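Local coordinates for hypothetical protein (PDB 2OD6) that is of unknown function but forms a dimer of ferredoxin-like subunits and holds an oxo fatty acid in a pocket, so it may bind a lipid-like molecule, at residues Phe7-Thr12 and Phe99-Cys104; Leu45-Asn50 and Val61-Glu66. All coordinates share one frame; numbering follows the deposited sequence.

Contact 1 (Phe7-Thr12 and Phe99-Cys104); sequences FTSFTT and FTTSRC. With OHA (10-oxohexadecanoic acid), chain E.
T11 and T101 face each other in an antiparallel, non-hydrogen-bonded pair, and their hydroxyls share a hydrogen bond, T11 OG1 to T101 OG1, of 2.8 Å. The T11 side chain can be followed outward. Its CB lies 3.6 Å from T101 OG1. OG1 is placed beside the backbone N and anti to the carbonyl carbon (chi1 -63°), where it meets T101 OG1 and also lies 3.7 Å from C14 of the bound 10-oxohexadecanoic acid. The other branch, CG2, meets the edge of the F99 ring at CD2, 4.0 Å away. With a valine here, T101 OG1 would probably lose its hydrogen-bond partner across the strands.

The two strands are joined by six backbone hydrogen bonds through T8-C104, F10-S102 and T12-T100. Strand 7-15 is central in the four-stranded antiparallel sheet of this ferredoxin-like fold, and strand 98-109 is outermost within the chain. S9, T11, T101 and R103 share the face that lines the ligand pocket. S9 OG donates to the ligand carboxylate at O2, 2.8 Å away, and also accepts from a water. R103 is modelled in two conformers. In the one described, the chain runs extended from CG past S9 OG, and R103 NE and NH2 both approach ligand O3, NH2 to 2.7 Å. T101 CG2 sits 4.0 Å above the centre of the R103 guanidinium plane. If the ligand acid is ionised, R103 would probably balance its charge.

On the other face C104 SG reaches the edge of the F10 ring, in its plane, with F10 CE2 3.7 Å from SG. This is a Cys sulfur-aromatic contact. F10 also packs on T64 of the second subunit. N54 of the second subunit hydrogen-bonds the backbone of T101 and R103.

Contact 2 (Leu45-Asn50 and Val61-Glu66); sequences LKFSMN and VVMTYE. With OHA (10-oxohexadecanoic acid), chain E.
Segments 45-50 and 61-66 run antiparallel, their directions 170° apart. E66 is matched by two residues of the other strand, L45 and K46, which makes a classic beta bulge. E66 O accepts a hydrogen bond from L45 N at 2.6 Å and a weak one from K46 N. Beyond the bulge, S48 pairs with T64 and N50 with V62.

The S48 and T64 hydroxyls, S48 OG and T64 OG1, are hydrogen-bonded at 2.7 Å. N50 ND2 donates twice, to V62 O at 2.8 Å and to S48 OG, both close to its amide plane. These bonds fix the rotation of the amide. F47 and Y65 form an offset edge-to-face pair, planes at 62°. F47 CG is anti to the backbone N (chi1 169°), and F47 CD1 comes over the Y65 ring, 3.5 Å from Y65 CE2. The opposite face of Y65 meets ligand C15. Y65 OH donates to the ligand ketone O1 at 3.3 Å. M63, built as selenomethionine, brings SE to the edge of the F47 ring, a Met-aromatic contact. A water bridges K46 NZ and E66 OE2, while E66 OE1 makes a salt bridge with K46 of the second subunit.

Helix 18-40 covers M49, V61, M63 and Y65, strand 7-15 flanks strand 59-67, and S48-N50 pair with a strand of the second subunit.

How the contacts relate
Contacts 1 and 2 are two strand pairs of one sheet, with centres about 9 Å apart. Strands 7-15 and 59-67 are direct neighbours and join them. Probable backbone hydrogen bonds link T11 O to M63 N at 2.8 Å and S9 O to Y65 N at 3.0 Å. T12 OG1 also packs 3.6 Å from V62 CG2. The fatty acid spans both contacts. Contact 1 takes the carboxyl end and touches the start of the chain. In contact 2, Y65 and M63 meet the chain and Y65 the ketone. Y67 gives the ligand a further hydrogen bond. C104 of contact 1 and S48-N50 of contact 2 each pair antiparallel with a strand of the second subunit, so the sheet runs on across the interface.

Contact 1 (Phe7-Thr12 and Phe99-Cys104)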
# COMPACT_ATOMS: atom_id res chain seq x y z
N PHE A 7 -7.67 -9.54 0.69
CA PHE A 7 -6.28 -9.65 0.29
C PHE A 7 -5.87 -8.36 -0.45
O PHE A 7 -6.67 -7.82 -1.21
CB PHE A 7 -6.10 -10.84 -0.66
CG PHE A 7 -5.74 -12.13 0.01
CD1 PHE A 7 -6.49 -12.61 1.08
CD2 PHE A 7 -4.65 -12.87 -0.41
CE1 PHE A 7 -6.16 -13.81 1.72
CE2 PHE A 7 -4.32 -14.08 0.21
CZ PHE A 7 -5.08 -14.54 1.28
N THR A 8 -4.63 -7.89 -0.22
CA THR A 8 -4.06 -6.70 -0.87
C THR A 8 -2.62 -6.90 -1.21
O THR A 8 -1.85 -7.34 -0.37
CB THR A 8 -4.17 -5.45 0.00
OG1 THR A 8 -5.55 -5.19 0.28
CG2 THR A 8 -3.62 -4.18 -0.71
N SER A 9 -2.27 -6.59 -2.45
CA SER A 9 -0.90 -6.67 -2.93
C SER A 9 -0.41 -5.25 -3.21
O SER A 9 -1.20 -4.42 -3.67
CB SER A 9 -0.87 -7.48 -4.18
OG SER A 9 -1.29 -8.80 -3.94
N PHE A 10 0.86 -5.00 -2.91
CA PHE A 10 1.50 -3.71 -3.17
C PHE A 10 2.67 -3.99 -4.01
O PHE A 10 3.58 -4.66 -3.56
CB PHE A 10 2.00 -3.05 -1.88
CG PHE A 10 0.95 -2.88 -0.85
CD1 PHE A 10 0.11 -1.78 -0.86
CD2 PHE A 10 0.77 -3.84 0.12
CE1 PHE A 10 -0.88 -1.64 0.10
CE2 PHE A 10 -0.22 -3.70 1.09
CZ PHE A 10 -1.05 -2.61 1.08
N THR A 11 2.61 -3.57 -5.26
CA THR A 11 3.78 -3.78 -6.16
C THR A 11 4.51 -2.47 -6.23
O THR A 11 3.90 -1.43 -6.60
CB THR A 11 3.26 -4.22 -7.53
OG1 THR A 11 2.57 -5.47 -7.38
CG2 THR A 11 4.37 -4.38 -8.54
N THR A 12 5.83 -2.52 -6.02
CA THR A 12 6.68 -1.36 -6.16
C THR A 12 7.45 -1.56 -7.44
O THR A 12 8.06 -2.63 -7.67
CB THR A 12 7.64 -1.12 -4.94
OG1 THR A 12 6.84 -0.91 -3.76
CG2 THR A 12 8.55 0.10 -5.18
N PHE A 99 10.57 -4.85 -10.19
CA PHE A 99 9.20 -4.83 -9.51
C PHE A 99 9.37 -5.69 -8.30
O PHE A 99 10.03 -6.70 -8.39
CB PHE A 99 8.15 -5.52 -10.35
CG PHE A 99 7.86 -4.83 -11.62
CD1 PHE A 99 8.61 -5.09 -12.74
CD2 PHE A 99 6.83 -3.92 -11.70
CE1 PHE A 99 8.36 -4.43 -13.93
CE2 PHE A 99 6.56 -3.25 -12.88
CZ PHE A 99 7.31 -3.51 -14.01
N THR A 100 8.77 -5.31 -7.18
CA THR A 100 8.75 -6.18 -6.00
C THR A 100 7.36 -6.06 -5.39
O THR A 100 6.83 -4.96 -5.29
CB THR A 100 9.87 -5.82 -4.96
OG1 THR A 100 9.83 -4.42 -4.63
CG2 THR A 100 11.27 -6.18 -5.50
N THR A 101 6.75 -7.19 -5.04
CA THR A 101 5.38 -7.20 -4.51
C THR A 101 5.30 -7.71 -3.09
O THR A 101 5.90 -8.72 -2.76
CB THR A 101 4.42 -8.00 -5.40
OG1 THR A 101 4.46 -7.47 -6.72
CG2 THR A 101 2.97 -7.87 -4.88
N SER A 102 4.55 -7.00 -2.26
CA SER A 102 4.24 -7.47 -0.95
C SER A 102 2.79 -7.84 -0.96
O SER A 102 1.92 -6.97 -1.06
CB SER A 102 4.63 -6.43 0.11
OG SER A 102 6.05 -6.50 0.25
N ARG A 103 2.52 -9.13 -0.84
CA ARG A 103 1.15 -9.65 -0.80
C ARG A 103 0.73 -9.85 0.65
O ARG A 103 1.45 -10.49 1.44
CB ARG A 103 1.06 -10.95 -1.58
CG ARG A 103 1.55 -10.82 -3.02
CD ARG A 103 1.31 -12.07 -3.84
NE ARG A 103 1.28 -11.76 -5.27
CZ ARG A 103 2.35 -11.69 -6.06
NH1 ARG A 103 3.57 -11.93 -5.59
NH2 ARG A 103 2.19 -11.39 -7.34
N CYS A 104 -0.47 -9.34 0.97
CA CYS A 104 -0.98 -9.22 2.34
C CYS A 104 -2.40 -9.73 2.51
O CYS A 104 -3.12 -9.89 1.55
CB CYS A 104 -0.97 -7.73 2.77
SG CYS A 104 0.68 -6.99 2.57
O2 OHA E . -1.82 -9.06 -6.67
C16 OHA E . -0.79 -9.08 -7.33
O3 OHA E . 0.24 -9.67 -6.76
C15 OHA E . -0.67 -8.51 -8.73
C14 OHA E . 0.78 -8.20 -9.12
C13 OHA E . 1.02 -7.87 -10.62
C12 OHA E . 1.74 -6.53 -10.88
C11 OHA E . 2.43 -6.41 -12.26
C10 OHA E . 2.19 -5.10 -13.03
C9 OHA E . 0.82 -5.12 -13.75
C8 OHA E . 0.24 -3.76 -14.21
C7 OHA E . -1.21 -3.91 -14.67
O1 OHA E . -2.14 -3.85 -13.87
C6 OHA E . -1.60 -4.17 -16.11
C5 OHA E . -0.43 -4.11 -17.09
C4 OHA E . -0.93 -4.26 -18.54
C3 OHA E . 0.13 -4.06 -19.63
C2 OHA E . 0.90 -2.73 -19.59
C1 OHA E . 2.39 -2.98 -19.36
O HOH W 1 -2.53 -10.44 -1.79
O HOH W 2 10.90 -2.44 -6.85

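Contact 2 (Leu45-Asn50 and Val61-Glu66)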
# COMPACT_ATOMS: atom_id res chain seq x y z
N LEU A 45 -11.36 -5.22 -6.13
CA LEU A 45 -12.25 -4.16 -5.63
C LEU A 45 -11.76 -2.76 -6.09
O LEU A 45 -12.57 -1.91 -6.46
CB LEU A 45 -12.39 -4.23 -4.10
CG LEU A 45 -13.16 -5.36 -3.40
CD1 LEU A 45 -12.93 -5.21 -1.87
CD2 LEU A 45 -14.67 -5.41 -3.75
N LYS A 46 -10.44 -2.57 -6.10
CA LYS A 46 -9.85 -1.28 -6.39
C LYS A 46 -8.42 -1.46 -6.81
O LYS A 46 -7.70 -2.38 -6.32
CB LYS A 46 -9.93 -0.36 -5.15
CG LYS A 46 -9.47 1.07 -5.38
CD LYS A 46 -9.51 1.91 -4.09
CE LYS A 46 -8.46 3.05 -4.11
NZ LYS A 46 -8.63 3.90 -2.92
N PHE A 47 -8.00 -0.59 -7.74
CA PHE A 47 -6.58 -0.44 -8.11
C PHE A 47 -6.12 1.02 -7.91
O PHE A 47 -6.90 1.94 -8.09
CB PHE A 47 -6.38 -0.82 -9.57
CG PHE A 47 -5.03 -0.47 -10.10
CD1 PHE A 47 -4.00 -1.36 -10.00
CD2 PHE A 47 -4.80 0.76 -10.76
CE1 PHE A 47 -2.74 -1.05 -10.49
CE2 PHE A 47 -3.54 1.07 -11.27
CZ PHE A 47 -2.52 0.16 -11.15
N SER A 48 -4.84 1.23 -7.55
CA SER A 48 -4.26 2.60 -7.50
C SER A 48 -2.84 2.56 -7.86
O SER A 48 -2.23 1.53 -7.65
CB SER A 48 -4.50 3.32 -6.16
OG SER A 48 -3.70 2.82 -5.10
N MSE A 49 -2.35 3.64 -8.49
CA MSE A 49 -0.92 3.82 -8.77
C MSE A 49 -0.50 5.10 -8.06
O MSE A 49 -1.20 6.10 -8.13
CB MSE A 49 -0.63 3.83 -10.29
CG MSE A 49 0.77 4.09 -10.71
SE MSE A 49 0.87 3.27 -12.49
CE MSE A 49 -0.74 4.26 -13.23
N ASN A 50 0.68 5.10 -7.43
CA ASN A 50 1.04 6.18 -6.47
C ASN A 50 2.44 6.52 -6.68
O ASN A 50 3.21 5.59 -6.69
CB ASN A 50 0.84 5.66 -5.03
CG ASN A 50 -0.57 5.15 -4.78
OD1 ASN A 50 -1.44 5.93 -4.41
ND2 ASN A 50 -0.80 3.79 -4.95
N VAL A 61 6.76 3.99 -8.40
CA VAL A 61 5.31 3.98 -8.11
C VAL A 61 5.02 2.81 -7.26
O VAL A 61 5.64 1.78 -7.36
CB VAL A 61 4.48 3.96 -9.41
CG1 VAL A 61 4.78 5.27 -10.22
CG2 VAL A 61 4.75 2.71 -10.26
N VAL A 62 4.01 2.94 -6.41
CA VAL A 62 3.45 1.79 -5.76
C VAL A 62 2.04 1.59 -6.31
O VAL A 62 1.21 2.49 -6.31
CB VAL A 62 3.39 1.96 -4.19
CG1 VAL A 62 2.64 0.77 -3.51
CG2 VAL A 62 4.81 2.08 -3.64
N MSE A 63 1.79 0.35 -6.75
CA MSE A 63 0.52 -0.09 -7.25
C MSE A 63 -0.23 -0.95 -6.21
O MSE A 63 0.34 -1.91 -5.65
CB MSE A 63 0.78 -0.82 -8.55
CG MSE A 63 1.33 0.12 -9.62
SE MSE A 63 1.47 -0.88 -11.29
CE MSE A 63 2.94 -1.98 -10.91
N THR A 64 -1.47 -0.62 -5.91
CA THR A 64 -2.15 -1.38 -4.93
C THR A 64 -3.29 -2.11 -5.64
O THR A 64 -3.98 -1.53 -6.45
CB THR A 64 -2.70 -0.50 -3.78
OG1 THR A 64 -3.78 0.26 -4.29
CG2 THR A 64 -1.62 0.43 -3.22
N TYR A 65 -3.45 -3.41 -5.34
CA TYR A 65 -4.55 -4.23 -5.82
C TYR A 65 -5.36 -4.68 -4.62
O TYR A 65 -4.86 -5.41 -3.78
CB TYR A 65 -3.97 -5.44 -6.52
CG TYR A 65 -3.16 -5.09 -7.70
CD1 TYR A 65 -1.81 -4.80 -7.53
CD2 TYR A 65 -3.71 -5.01 -8.97
CE1 TYR A 65 -0.98 -4.46 -8.62
CE2 TYR A 65 -2.87 -4.67 -10.09
CZ TYR A 65 -1.54 -4.40 -9.88
OH TYR A 65 -0.77 -4.07 -10.93
N GLU A 66 -6.59 -4.24 -4.49
CA GLU A 66 -7.39 -4.61 -3.37
C GLU A 66 -8.40 -5.67 -3.81
O GLU A 66 -9.31 -5.37 -4.57
CB GLU A 66 -8.15 -3.40 -2.83
CG GLU A 66 -7.28 -2.46 -2.01
CD GLU A 66 -7.94 -1.16 -1.69
OE1 GLU A 66 -9.07 -1.12 -1.15
OE2 GLU A 66 -7.27 -0.15 -1.99
O2 OHA E . -1.82 -9.06 -6.67
C16 OHA E . -0.79 -9.08 -7.33
O3 OHA E . 0.24 -9.67 -6.76
C15 OHA E . -0.67 -8.51 -8.73
C14 OHA E . 0.78 -8.20 -9.12
C13 OHA E . 1.02 -7.87 -10.62
C12 OHA E . 1.74 -6.53 -10.88
C11 OHA E . 2.43 -6.41 -12.26
C10 OHA E . 2.19 -5.10 -13.03
C9 OHA E . 0.82 -5.12 -13.75
C8 OHA E . 0.24 -3.76 -14.21
C7 OHA E . -1.21 -3.91 -14.67
O1 OHA E . -2.14 -3.85 -13.87
C6 OHA E . -1.60 -4.17 -16.11
C5 OHA E . -0.43 -4.11 -17.09
C4 OHA E . -0.93 -4.26 -18.54
C3 OHA E . 0.13 -4.06 -19.63
C2 OHA E . 0.90 -2.73 -19.59
C1 OHA E . 2.39 -2.98 -19.36
O HOH W 3 -8.64 2.01 -0.65